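Local coordinates for putative cytosine/guanine deaminase (Unidentified, PDB 2PAJ), which catalyses the zinc-dependent hydrolytic deamination of pterins such as isoxanthopterin, turning a 2-amino-4-hydroxypteridine into the 2,4-dihydroxypteridine with release of ammonium, at residues 207-215 with 397-405; 62-72 with 412-420. All blocks are in the same frame, centred on the assembly; numbering follows the deposited sequence.

Overall arrangement
Contact 1 is partly buried and contact 2 buried; their centres lie about 21 Å apart, and they are joined where Val403 of contact 1 packs on Asp413 of contact 2. Along the sequence the 207-215/397-405 pair is nested inside the loop closed by 62-72 with 412-420. In contact 1 the loop leading into strand 213-217 meets the turn that follows helix 383-398, with one backbone bond across it, Pro209 packed against Glu402, and a weak Arg210-Glu402 salt bridge. Contact 2 is away from the annotated sites; two antiparallel strands share a regular set of backbone bonds, flanked by aliphatic side chains and a tyrosine pair. Arg163 hydrogen-bonds Ala211 O of contact 1 and forms a salt bridge with Asp413 of contact 2.

Contact 1: residues 207-215 with 397-405; sequences ASPRAMRRV and VMGLDEVGK
Met398, in the last part of helix 383-398, turns its carbonyl to Arg214, whose NH1 lies 3.1 Å from Met398 O, near the guanidinium plane. Gly399 then leaves helical geometry with a positive phi of 84°, which favours glycine. Leu400 carries its methyl CD2 over one face of that guanidinium, 3.8 Å above the plane and toward its rim; with CG beside the backbone N (chi1 -70°), the same methyl also reaches Ala211 CB at 4.2 Å. Leu400 opens a type I turn ending at Val403. In the TIM-barrel fold of the amidohydrolase family, this joins the turn after a helix to the loop leading into barrel strand 213-217, while Leu400 and Val403 also touch Thr133 of strand 131-136. Within the turn, Glu402 N donates to Pro209 O at 3.0 Å. The Glu402 side chain runs alongside the Pro209 ring, CG to CG 3.5 Å. Its OE1 forms a weak salt bridge with Arg210 NH1 at 3.4 Å, the carboxylate standing 85° to the guanidinium; Asp44 is that arginine's stronger partner. Val403 CG2 rests 3.4 Å from Pro209 O.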
loop_
_atom_site.group_PDB
_atom_site.type_symbol
_atom_site.label_atom_id
_atom_site.label_comp_id
_atom_site.label_asym_id
_atom_site.label_seq_id
_atom_site.Cartn_x
_atom_site.Cartn_y
_atom_site.Cartn_z
ATOM N N ALA A 207 -8.649 -15.611 -2.606
ATOM C CA ALA A 207 -8.892 -15.470 -1.183
ATOM C C ALA A 207 -7.813 -15.982 -0.235
ATOM O O ALA A 207 -7.922 -15.777 0.981
ATOM C CB ALA A 207 -10.215 -16.098 -0.835
ATOM N N SER A 208 -6.765 -16.619 -0.751
ATOM C CA SER A 208 -5.727 -17.117 0.151
ATOM C C SER A 208 -5.080 -15.960 0.885
ATOM O O SER A 208 -5.113 -14.818 0.422
ATOM C CB SER A 208 -4.651 -17.914 -0.596
ATOM O OG SER A 208 -3.764 -17.077 -1.300
ATOM N N PRO A 209 -4.493 -16.235 2.056
ATOM C CA PRO A 209 -3.851 -15.152 2.806
ATOM C C PRO A 209 -2.481 -14.750 2.237
ATOM O O PRO A 209 -1.705 -14.055 2.880
ATOM C CB PRO A 209 -3.791 -15.712 4.224
ATOM C CG PRO A 209 -3.613 -17.173 3.983
ATOM C CD PRO A 209 -4.539 -17.477 2.843
ATOM N N ARG A 210 -2.194 -15.204 1.025
ATOM C CA ARG A 210 -0.950 -14.862 0.357
ATOM C C ARG A 210 -1.235 -14.747 -1.134
ATOM O O ARG A 210 -0.444 -15.151 -1.989
ATOM C CB ARG A 210 0.138 -15.906 0.648
ATOM C CG ARG A 210 -0.227 -17.338 0.335
ATOM C CD ARG A 210 0.528 -18.252 1.267
ATOM N NE ARG A 210 1.970 -18.220 1.044
ATOM C CZ ARG A 210 2.880 -18.468 1.988
ATOM N NH1 ARG A 210 2.500 -18.753 3.234
ATOM N NH2 ARG A 210 4.174 -18.472 1.678
ATOM N N ALA A 211 -2.396 -14.181 -1.428
ATOM C CA ALA A 211 -2.831 -13.973 -2.791
ATOM C C ALA A 211 -1.953 -12.907 -3.465
ATOM O O ALA A 211 -1.489 -11.980 -2.814
ATOM C CB ALA A 211 -4.295 -13.541 -2.790
ATOM N N MET A 212 -1.713 -13.057 -4.762
ATOM C CA MET A 212 -0.925 -12.087 -5.506
ATOM C C MET A 212 -1.866 -11.065 -6.122
ATOM O O MET A 212 -1.429 -10.076 -6.713
ATOM C CB MET A 212 -0.106 -12.771 -6.601
ATOM C CG MET A 212 1.053 -13.602 -6.080
ATOM S SD MET A 212 2.215 -12.683 -5.039
ATOM C CE MET A 212 2.994 -11.620 -6.248
ATOM N N ARG A 213 -3.164 -11.322 -5.977
ATOM C CA ARG A 213 -4.205 -10.440 -6.487
ATOM C C ARG A 213 -5.399 -10.374 -5.555
ATOM O O ARG A 213 -5.838 -11.382 -5.020
ATOM C CB ARG A 213 -4.651 -10.887 -7.871
ATOM C CG ARG A 213 -3.727 -10.405 -8.931
ATOM C CD ARG A 213 -3.972 -11.068 -10.246
ATOM N NE ARG A 213 -3.151 -10.432 -11.267
ATOM C CZ ARG A 213 -3.195 -10.725 -12.559
ATOM N NH1 ARG A 213 -4.022 -11.669 -12.996
ATOM N NH2 ARG A 213 -2.437 -10.045 -13.414
ATOM N N ARG A 214 -5.912 -9.167 -5.369
ATOM C CA ARG A 214 -7.044 -8.934 -4.495
ATOM C C ARG A 214 -7.925 -7.817 -5.003
ATOM O O ARG A 214 -7.479 -6.948 -5.753
ATOM C CB ARG A 214 -6.562 -8.578 -3.100
ATOM C CG ARG A 214 -6.082 -9.752 -2.331
ATOM C CD ARG A 214 -6.808 -9.822 -1.024
ATOM N NE ARG A 214 -6.976 -11.200 -0.604
ATOM C CZ ARG A 214 -7.445 -11.558 0.579
ATOM N NH1 ARG A 214 -7.790 -10.628 1.459
ATOM N NH2 ARG A 214 -7.563 -12.842 0.883
ATOM N N VAL A 215 -9.178 -7.839 -4.562
ATOM C CA VAL A 215 -10.170 -6.849 -4.952
ATOM C C VAL A 215 -10.965 -6.437 -3.727
ATOM O O VAL A 215 -11.308 -7.273 -2.912
ATOM C CB VAL A 215 -11.151 -7.434 -6.008
ATOM C CG1 VAL A 215 -12.217 -6.402 -6.370
ATOM C CG2 VAL A 215 -10.389 -7.886 -7.250
ATOM N N VAL A 397 -4.780 -5.884 7.933
ATOM C CA VAL A 397 -5.871 -4.957 7.665
ATOM C C VAL A 397 -6.484 -5.293 6.303
ATOM O O VAL A 397 -7.696 -5.185 6.099
ATOM C CB VAL A 397 -5.364 -3.496 7.690
ATOM C CG1 VAL A 397 -6.346 -2.580 6.998
ATOM C CG2 VAL A 397 -5.152 -3.053 9.143
ATOM N N MET A 398 -5.641 -5.732 5.378
ATOM C CA MET A 398 -6.116 -6.089 4.056
ATOM C C MET A 398 -6.446 -7.590 3.956
ATOM O O MET A 398 -6.867 -8.084 2.908
ATOM C CB MET A 398 -5.089 -5.667 2.994
ATOM C CG MET A 398 -4.774 -4.174 3.011
ATOM S SD MET A 398 -4.431 -3.409 1.411
ATOM C CE MET A 398 -2.832 -4.011 1.087
ATOM N N GLY A 399 -6.258 -8.315 5.051
ATOM C CA GLY A 399 -6.585 -9.730 5.044
ATOM C C GLY A 399 -5.540 -10.689 4.509
ATOM O O GLY A 399 -5.799 -11.891 4.388
ATOM N N LEU A 400 -4.365 -10.165 4.177
ATOM C CA LEU A 400 -3.269 -10.995 3.694
ATOM C C LEU A 400 -2.429 -11.440 4.896
ATOM O O LEU A 400 -1.298 -10.991 5.079
ATOM C CB LEU A 400 -2.418 -10.198 2.714
ATOM C CG LEU A 400 -3.074 -9.892 1.367
ATOM C CD1 LEU A 400 -2.128 -9.041 0.544
ATOM C CD2 LEU A 400 -3.406 -11.190 0.636
ATOM N N ASP A 401 -2.999 -12.348 5.686
ATOM C CA ASP A 401 -2.401 -12.853 6.910
ATOM C C ASP A 401 -1.138 -13.705 6.857
ATOM O O ASP A 401 -0.520 -13.948 7.891
ATOM C CB ASP A 401 -3.477 -13.575 7.716
ATOM C CG ASP A 401 -4.691 -12.702 7.951
ATOM O OD1 ASP A 401 -4.499 -11.479 8.107
ATOM O OD2 ASP A 401 -5.826 -13.221 7.985
ATOM N N GLU A 402 -0.744 -14.175 5.685
ATOM C CA GLU A 402 0.482 -14.953 5.613
ATOM C C GLU A 402 1.536 -14.095 4.933
ATOM O O GLU A 402 2.484 -14.602 4.325
ATOM C CB GLU A 402 0.255 -16.258 4.851
ATOM C CG GLU A 402 -0.518 -17.310 5.661
ATOM C CD GLU A 402 -0.550 -18.676 4.982
ATOM O OE1 GLU A 402 -0.863 -18.735 3.771
ATOM O OE2 GLU A 402 -0.264 -19.694 5.654
ATOM N N VAL A 403 1.346 -12.779 5.063
ATOM C CA VAL A 403 2.224 -11.743 4.502
ATOM C C VAL A 403 2.529 -10.667 5.572
ATOM O O VAL A 403 1.753 -10.477 6.504
ATOM C CB VAL A 403 1.544 -11.049 3.284
ATOM C CG1 VAL A 403 2.518 -10.120 2.595
ATOM C CG2 VAL A 403 1.023 -12.087 2.317
ATOM N N GLY A 404 3.666 -9.985 5.439
ATOM C CA GLY A 404 4.027 -8.931 6.377
ATOM C C GLY A 404 4.905 -9.273 7.577
ATOM O O GLY A 404 5.087 -8.451 8.471
ATOM N N LYS A 405 5.465 -10.474 7.603
ATOM C CA LYS A 405 6.298 -10.891 8.724
ATOM C C LYS A 405 7.477 -11.741 8.287
ATOM O O LYS A 405 7.319 -12.678 7.507
ATOM C CB LYS A 405 5.470 -11.695 9.709
ATOM C CG LYS A 405 5.192 -11.021 11.028
ATOM C CD LYS A 405 4.470 -12.010 11.912
ATOM C CE LYS A 405 4.351 -11.559 13.349
ATOM N NZ LYS A 405 3.878 -12.724 14.175
#

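Contact 2: residues 62-72 with 412-420; sequences DATDCVIYPAW and ADIAVYRLD
Tyr417 crosses Tyr69 at about a right angle and directs its ring edge at the other's face: the planes stand 90° apart, with centroids 5.5 Å from each other. Its CE1 does the touching, 3.7 Å from Tyr69 CB. With CG beside the backbone N (chi1 -53°), the ring extends along its neighbour strand far enough to bring OH within 3.0 Å of Trp72 NE1. The Tyr69 hydroxyl hydrogen-bonds Ala431 O, and Pro434 touches both tyrosines. Val67, directly opposite Tyr417 in a hydrogen-bonded pair, shares two backbone bonds with it; the shorter, Tyr417 N to Val67 O, is 2.9 Å. Val67 CG2 also meets Leu419 CD1 at 4.0 Å. Cys66 CB lies 3.7 Å from Val416 CG1; Ile68 runs alongside Val416, and Ile68 CG2 packs on Ile414 CG2. A further pair of bonds joins Tyr69 and Ala415, and Ala71 N donates to Asp413 O (3.0 Å). The strand axes, 4.7 Å apart at 155°, agree with the antiparallel bonding. This strand pair joins the first strand of the TIM barrel, 67-73, to strands 414-418 and 442-448 of the small β-domain, as in amidohydrolases of the ATZ/TRZ family.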
loop_
_atom_site.group_PDB
_atom_site.type_symbol
_atom_site.label_atom_id
_atom_site.label_comp_id
_atom_site.label_asym_id
_atom_site.label_seq_id
_atom_site.Cartn_x
_atom_site.Cartn_y
_atom_site.Cartn_z
ATOM N N ASP A 62 24.789 -12.817 -0.399
ATOM C CA ASP A 62 25.591 -12.307 0.710
ATOM C C ASP A 62 25.053 -10.978 1.238
ATOM O O ASP A 62 25.253 -9.917 0.638
ATOM C CB ASP A 62 27.041 -12.143 0.250
ATOM C CG ASP A 62 27.967 -11.729 1.372
ATOM O OD1 ASP A 62 27.855 -12.320 2.467
ATOM O OD2 ASP A 62 28.807 -10.822 1.160
ATOM N N ALA A 63 24.373 -11.051 2.375
ATOM C CA ALA A 63 23.788 -9.870 2.985
ATOM C C ALA A 63 24.685 -9.333 4.075
ATOM O O ALA A 63 24.211 -8.803 5.081
ATOM C CB ALA A 63 22.413 -10.198 3.557
ATOM N N THR A 64 25.987 -9.485 3.879
ATOM C CA THR A 64 26.941 -8.987 4.850
ATOM C C THR A 64 26.820 -7.469 4.950
ATOM O O THR A 64 26.839 -6.762 3.933
ATOM C CB THR A 64 28.370 -9.350 4.458
ATOM O OG1 THR A 64 28.476 -10.769 4.351
ATOM C CG2 THR A 64 29.348 -8.855 5.504
ATOM N N ASP A 65 26.681 -6.996 6.189
ATOM C CA ASP A 65 26.548 -5.578 6.517
ATOM C C ASP A 65 25.186 -5.027 6.139
ATOM O O ASP A 65 24.939 -3.829 6.287
ATOM C CB ASP A 65 27.625 -4.739 5.819
ATOM C CG ASP A 65 29.022 -5.109 6.244
ATOM O OD1 ASP A 65 29.252 -5.285 7.458
ATOM O OD2 ASP A 65 29.891 -5.203 5.357
ATOM N N CYS A 66 24.308 -5.892 5.643
ATOM C CA CYS A 66 22.980 -5.457 5.247
ATOM C C CYS A 66 21.939 -5.724 6.309
ATOM O O CYS A 66 22.064 -6.634 7.120
ATOM C CB CYS A 66 22.554 -6.131 3.945
ATOM S SG CYS A 66 23.523 -5.645 2.529
ATOM N N VAL A 67 20.902 -4.902 6.279
ATOM C CA VAL A 67 19.794 -4.994 7.212
ATOM C C VAL A 67 18.595 -5.582 6.468
ATOM O O VAL A 67 18.329 -5.249 5.309
ATOM C CB VAL A 67 19.447 -3.586 7.777
ATOM C CG1 VAL A 67 18.305 -3.668 8.766
ATOM C CG2 VAL A 67 20.669 -2.990 8.449
ATOM N N ILE A 68 17.884 -6.474 7.143
ATOM C CA ILE A 68 16.721 -7.118 6.560
ATOM C C ILE A 68 15.459 -6.637 7.267
ATOM O O ILE A 68 15.429 -6.501 8.488
ATOM C CB ILE A 68 16.848 -8.667 6.644
ATOM C CG1 ILE A 68 17.985 -9.133 5.731
ATOM C CG2 ILE A 68 15.551 -9.333 6.226
ATOM C CD1 ILE A 68 18.229 -10.609 5.751
ATOM N N TYR A 69 14.436 -6.361 6.466
ATOM C CA TYR A 69 13.130 -5.873 6.909
ATOM C C TYR A 69 12.105 -6.660 6.095
ATOM O O TYR A 69 12.440 -7.254 5.064
ATOM C CB TYR A 69 12.948 -4.407 6.485
ATOM C CG TYR A 69 13.364 -3.281 7.424
ATOM C CD1 TYR A 69 14.563 -3.329 8.146
ATOM C CD2 TYR A 69 12.580 -2.120 7.520
ATOM C CE1 TYR A 69 14.970 -2.255 8.934
ATOM C CE2 TYR A 69 12.976 -1.044 8.299
ATOM C CZ TYR A 69 14.172 -1.115 9.002
ATOM O OH TYR A 69 14.580 -0.036 9.748
ATOM N N PRO A 70 10.851 -6.713 6.556
ATOM C CA PRO A 70 9.901 -7.445 5.720
ATOM C C PRO A 70 9.507 -6.370 4.694
ATOM O O PRO A 70 9.507 -5.183 5.027
ATOM C CB PRO A 70 8.783 -7.804 6.696
ATOM C CG PRO A 70 8.847 -6.747 7.704
ATOM C CD PRO A 70 10.325 -6.554 7.919
ATOM N N ALA A 71 9.233 -6.746 3.449
ATOM C CA ALA A 71 8.860 -5.758 2.432
ATOM C C ALA A 71 7.659 -4.921 2.904
ATOM O O ALA A 71 6.822 -5.402 3.662
ATOM C CB ALA A 71 8.548 -6.462 1.113
ATOM N N TRP A 72 7.572 -3.668 2.471
ATOM C CA TRP A 72 6.469 -2.817 2.903
ATOM C C TRP A 72 5.127 -3.201 2.290
ATOM O O TRP A 72 5.047 -3.792 1.218
ATOM C CB TRP A 72 6.725 -1.345 2.550
ATOM C CG TRP A 72 7.985 -0.760 3.086
ATOM C CD1 TRP A 72 9.095 -0.399 2.374
ATOM C CD2 TRP A 72 8.296 -0.532 4.462
ATOM N NE1 TRP A 72 10.081 0.026 3.223
ATOM C CE2 TRP A 72 9.620 -0.043 4.515
ATOM C CE3 TRP A 72 7.589 -0.700 5.663
ATOM C CZ2 TRP A 72 10.256 0.285 5.721
ATOM C CZ3 TRP A 72 8.212 -0.379 6.856
ATOM C CH2 TRP A 72 9.539 0.109 6.877
ATOM N N ALA A 412 7.503 -15.208 1.370
ATOM C CA ALA A 412 8.836 -14.623 1.248
ATOM C C ALA A 412 8.872 -13.246 0.598
ATOM O O ALA A 412 9.304 -13.107 -0.548
ATOM C CB ALA A 412 9.749 -15.568 0.483
ATOM N N ASP A 413 8.414 -12.236 1.336
ATOM C CA ASP A 413 8.435 -10.853 0.860
ATOM C C ASP A 413 9.429 -10.164 1.774
ATOM O O ASP A 413 9.087 -9.738 2.881
ATOM C CB ASP A 413 7.058 -10.217 0.990
ATOM C CG ASP A 413 5.993 -11.018 0.288
ATOM O OD1 ASP A 413 6.190 -11.363 -0.902
ATOM O OD2 ASP A 413 4.960 -11.306 0.924
ATOM N N ILE A 414 10.663 -10.070 1.295
ATOM C CA ILE A 414 11.744 -9.509 2.079
ATOM C C ILE A 414 12.520 -8.411 1.382
ATOM O O ILE A 414 12.721 -8.439 0.172
ATOM C CB ILE A 414 12.745 -10.620 2.481
ATOM C CG1 ILE A 414 11.987 -11.774 3.124
ATOM C CG2 ILE A 414 13.789 -10.078 3.460
ATOM C CD1 ILE A 414 12.842 -12.991 3.391
ATOM N N ALA A 415 12.961 -7.442 2.175
ATOM C CA ALA A 415 13.767 -6.343 1.680
ATOM C C ALA A 415 15.141 -6.406 2.355
ATOM O O ALA A 415 15.246 -6.496 3.577
ATOM C CB ALA A 415 13.091 -5.026 1.975
ATOM N N VAL A 416 16.190 -6.391 1.546
ATOM C CA VAL A 416 17.549 -6.422 2.048
ATOM C C VAL A 416 18.176 -5.106 1.631
ATOM O O VAL A 416 18.408 -4.875 0.443
ATOM C CB VAL A 416 18.322 -7.591 1.435
ATOM C CG1 VAL A 416 19.770 -7.581 1.909
ATOM C CG2 VAL A 416 17.643 -8.882 1.822
ATOM N N TYR A 417 18.439 -4.241 2.608
ATOM C CA TYR A 417 19.021 -2.926 2.331
ATOM C C TYR A 417 20.526 -2.800 2.572
ATOM O O TYR A 417 21.050 -3.264 3.586
ATOM C CB TYR A 417 18.324 -1.846 3.163
ATOM C CG TYR A 417 16.821 -1.797 3.044
ATOM C CD1 TYR A 417 16.006 -2.305 4.064
ATOM C CD2 TYR A 417 16.204 -1.208 1.936
ATOM C CE1 TYR A 417 14.619 -2.221 3.986
ATOM C CE2 TYR A 417 14.817 -1.121 1.851
ATOM C CZ TYR A 417 14.031 -1.628 2.878
ATOM O OH TYR A 417 12.660 -1.540 2.807
ATOM N N ARG A 418 21.217 -2.174 1.628
ATOM C CA ARG A 418 22.646 -1.938 1.778
ATOM C C ARG A 418 22.774 -0.469 2.201
ATOM O O ARG A 418 22.291 0.426 1.503
ATOM C CB ARG A 418 23.388 -2.196 0.460
ATOM C CG ARG A 418 24.895 -1.989 0.555
ATOM C CD ARG A 418 25.624 -2.799 -0.493
ATOM N NE ARG A 418 25.697 -4.216 -0.145
ATOM C CZ ARG A 418 25.750 -5.188 -1.049
ATOM N NH1 ARG A 418 25.729 -4.884 -2.343
ATOM N NH2 ARG A 418 25.837 -6.454 -0.673
ATOM N N LEU A 419 23.389 -0.227 3.359
ATOM C CA LEU A 419 23.551 1.135 3.868
ATOM C C LEU A 419 24.897 1.695 3.439
ATOM O O LEU A 419 25.698 2.110 4.269
ATOM C CB LEU A 419 23.468 1.142 5.391
ATOM C CG LEU A 419 22.295 0.409 6.040
ATOM C CD1 LEU A 419 22.435 0.495 7.543
ATOM C CD2 LEU A 419 20.973 1.013 5.594
ATOM N N ASP A 420 25.134 1.717 2.136
ATOM C CA ASP A 420 26.389 2.201 1.582
ATOM C C ASP A 420 26.454 3.724 1.391
ATOM O O ASP A 420 27.456 4.254 0.908
ATOM C CB ASP A 420 26.624 1.486 0.258
ATOM C CG ASP A 420 25.425 1.581 -0.661
ATOM O OD1 ASP A 420 25.168 2.679 -1.207
ATOM O OD2 ASP A 420 24.727 0.558 -0.825
#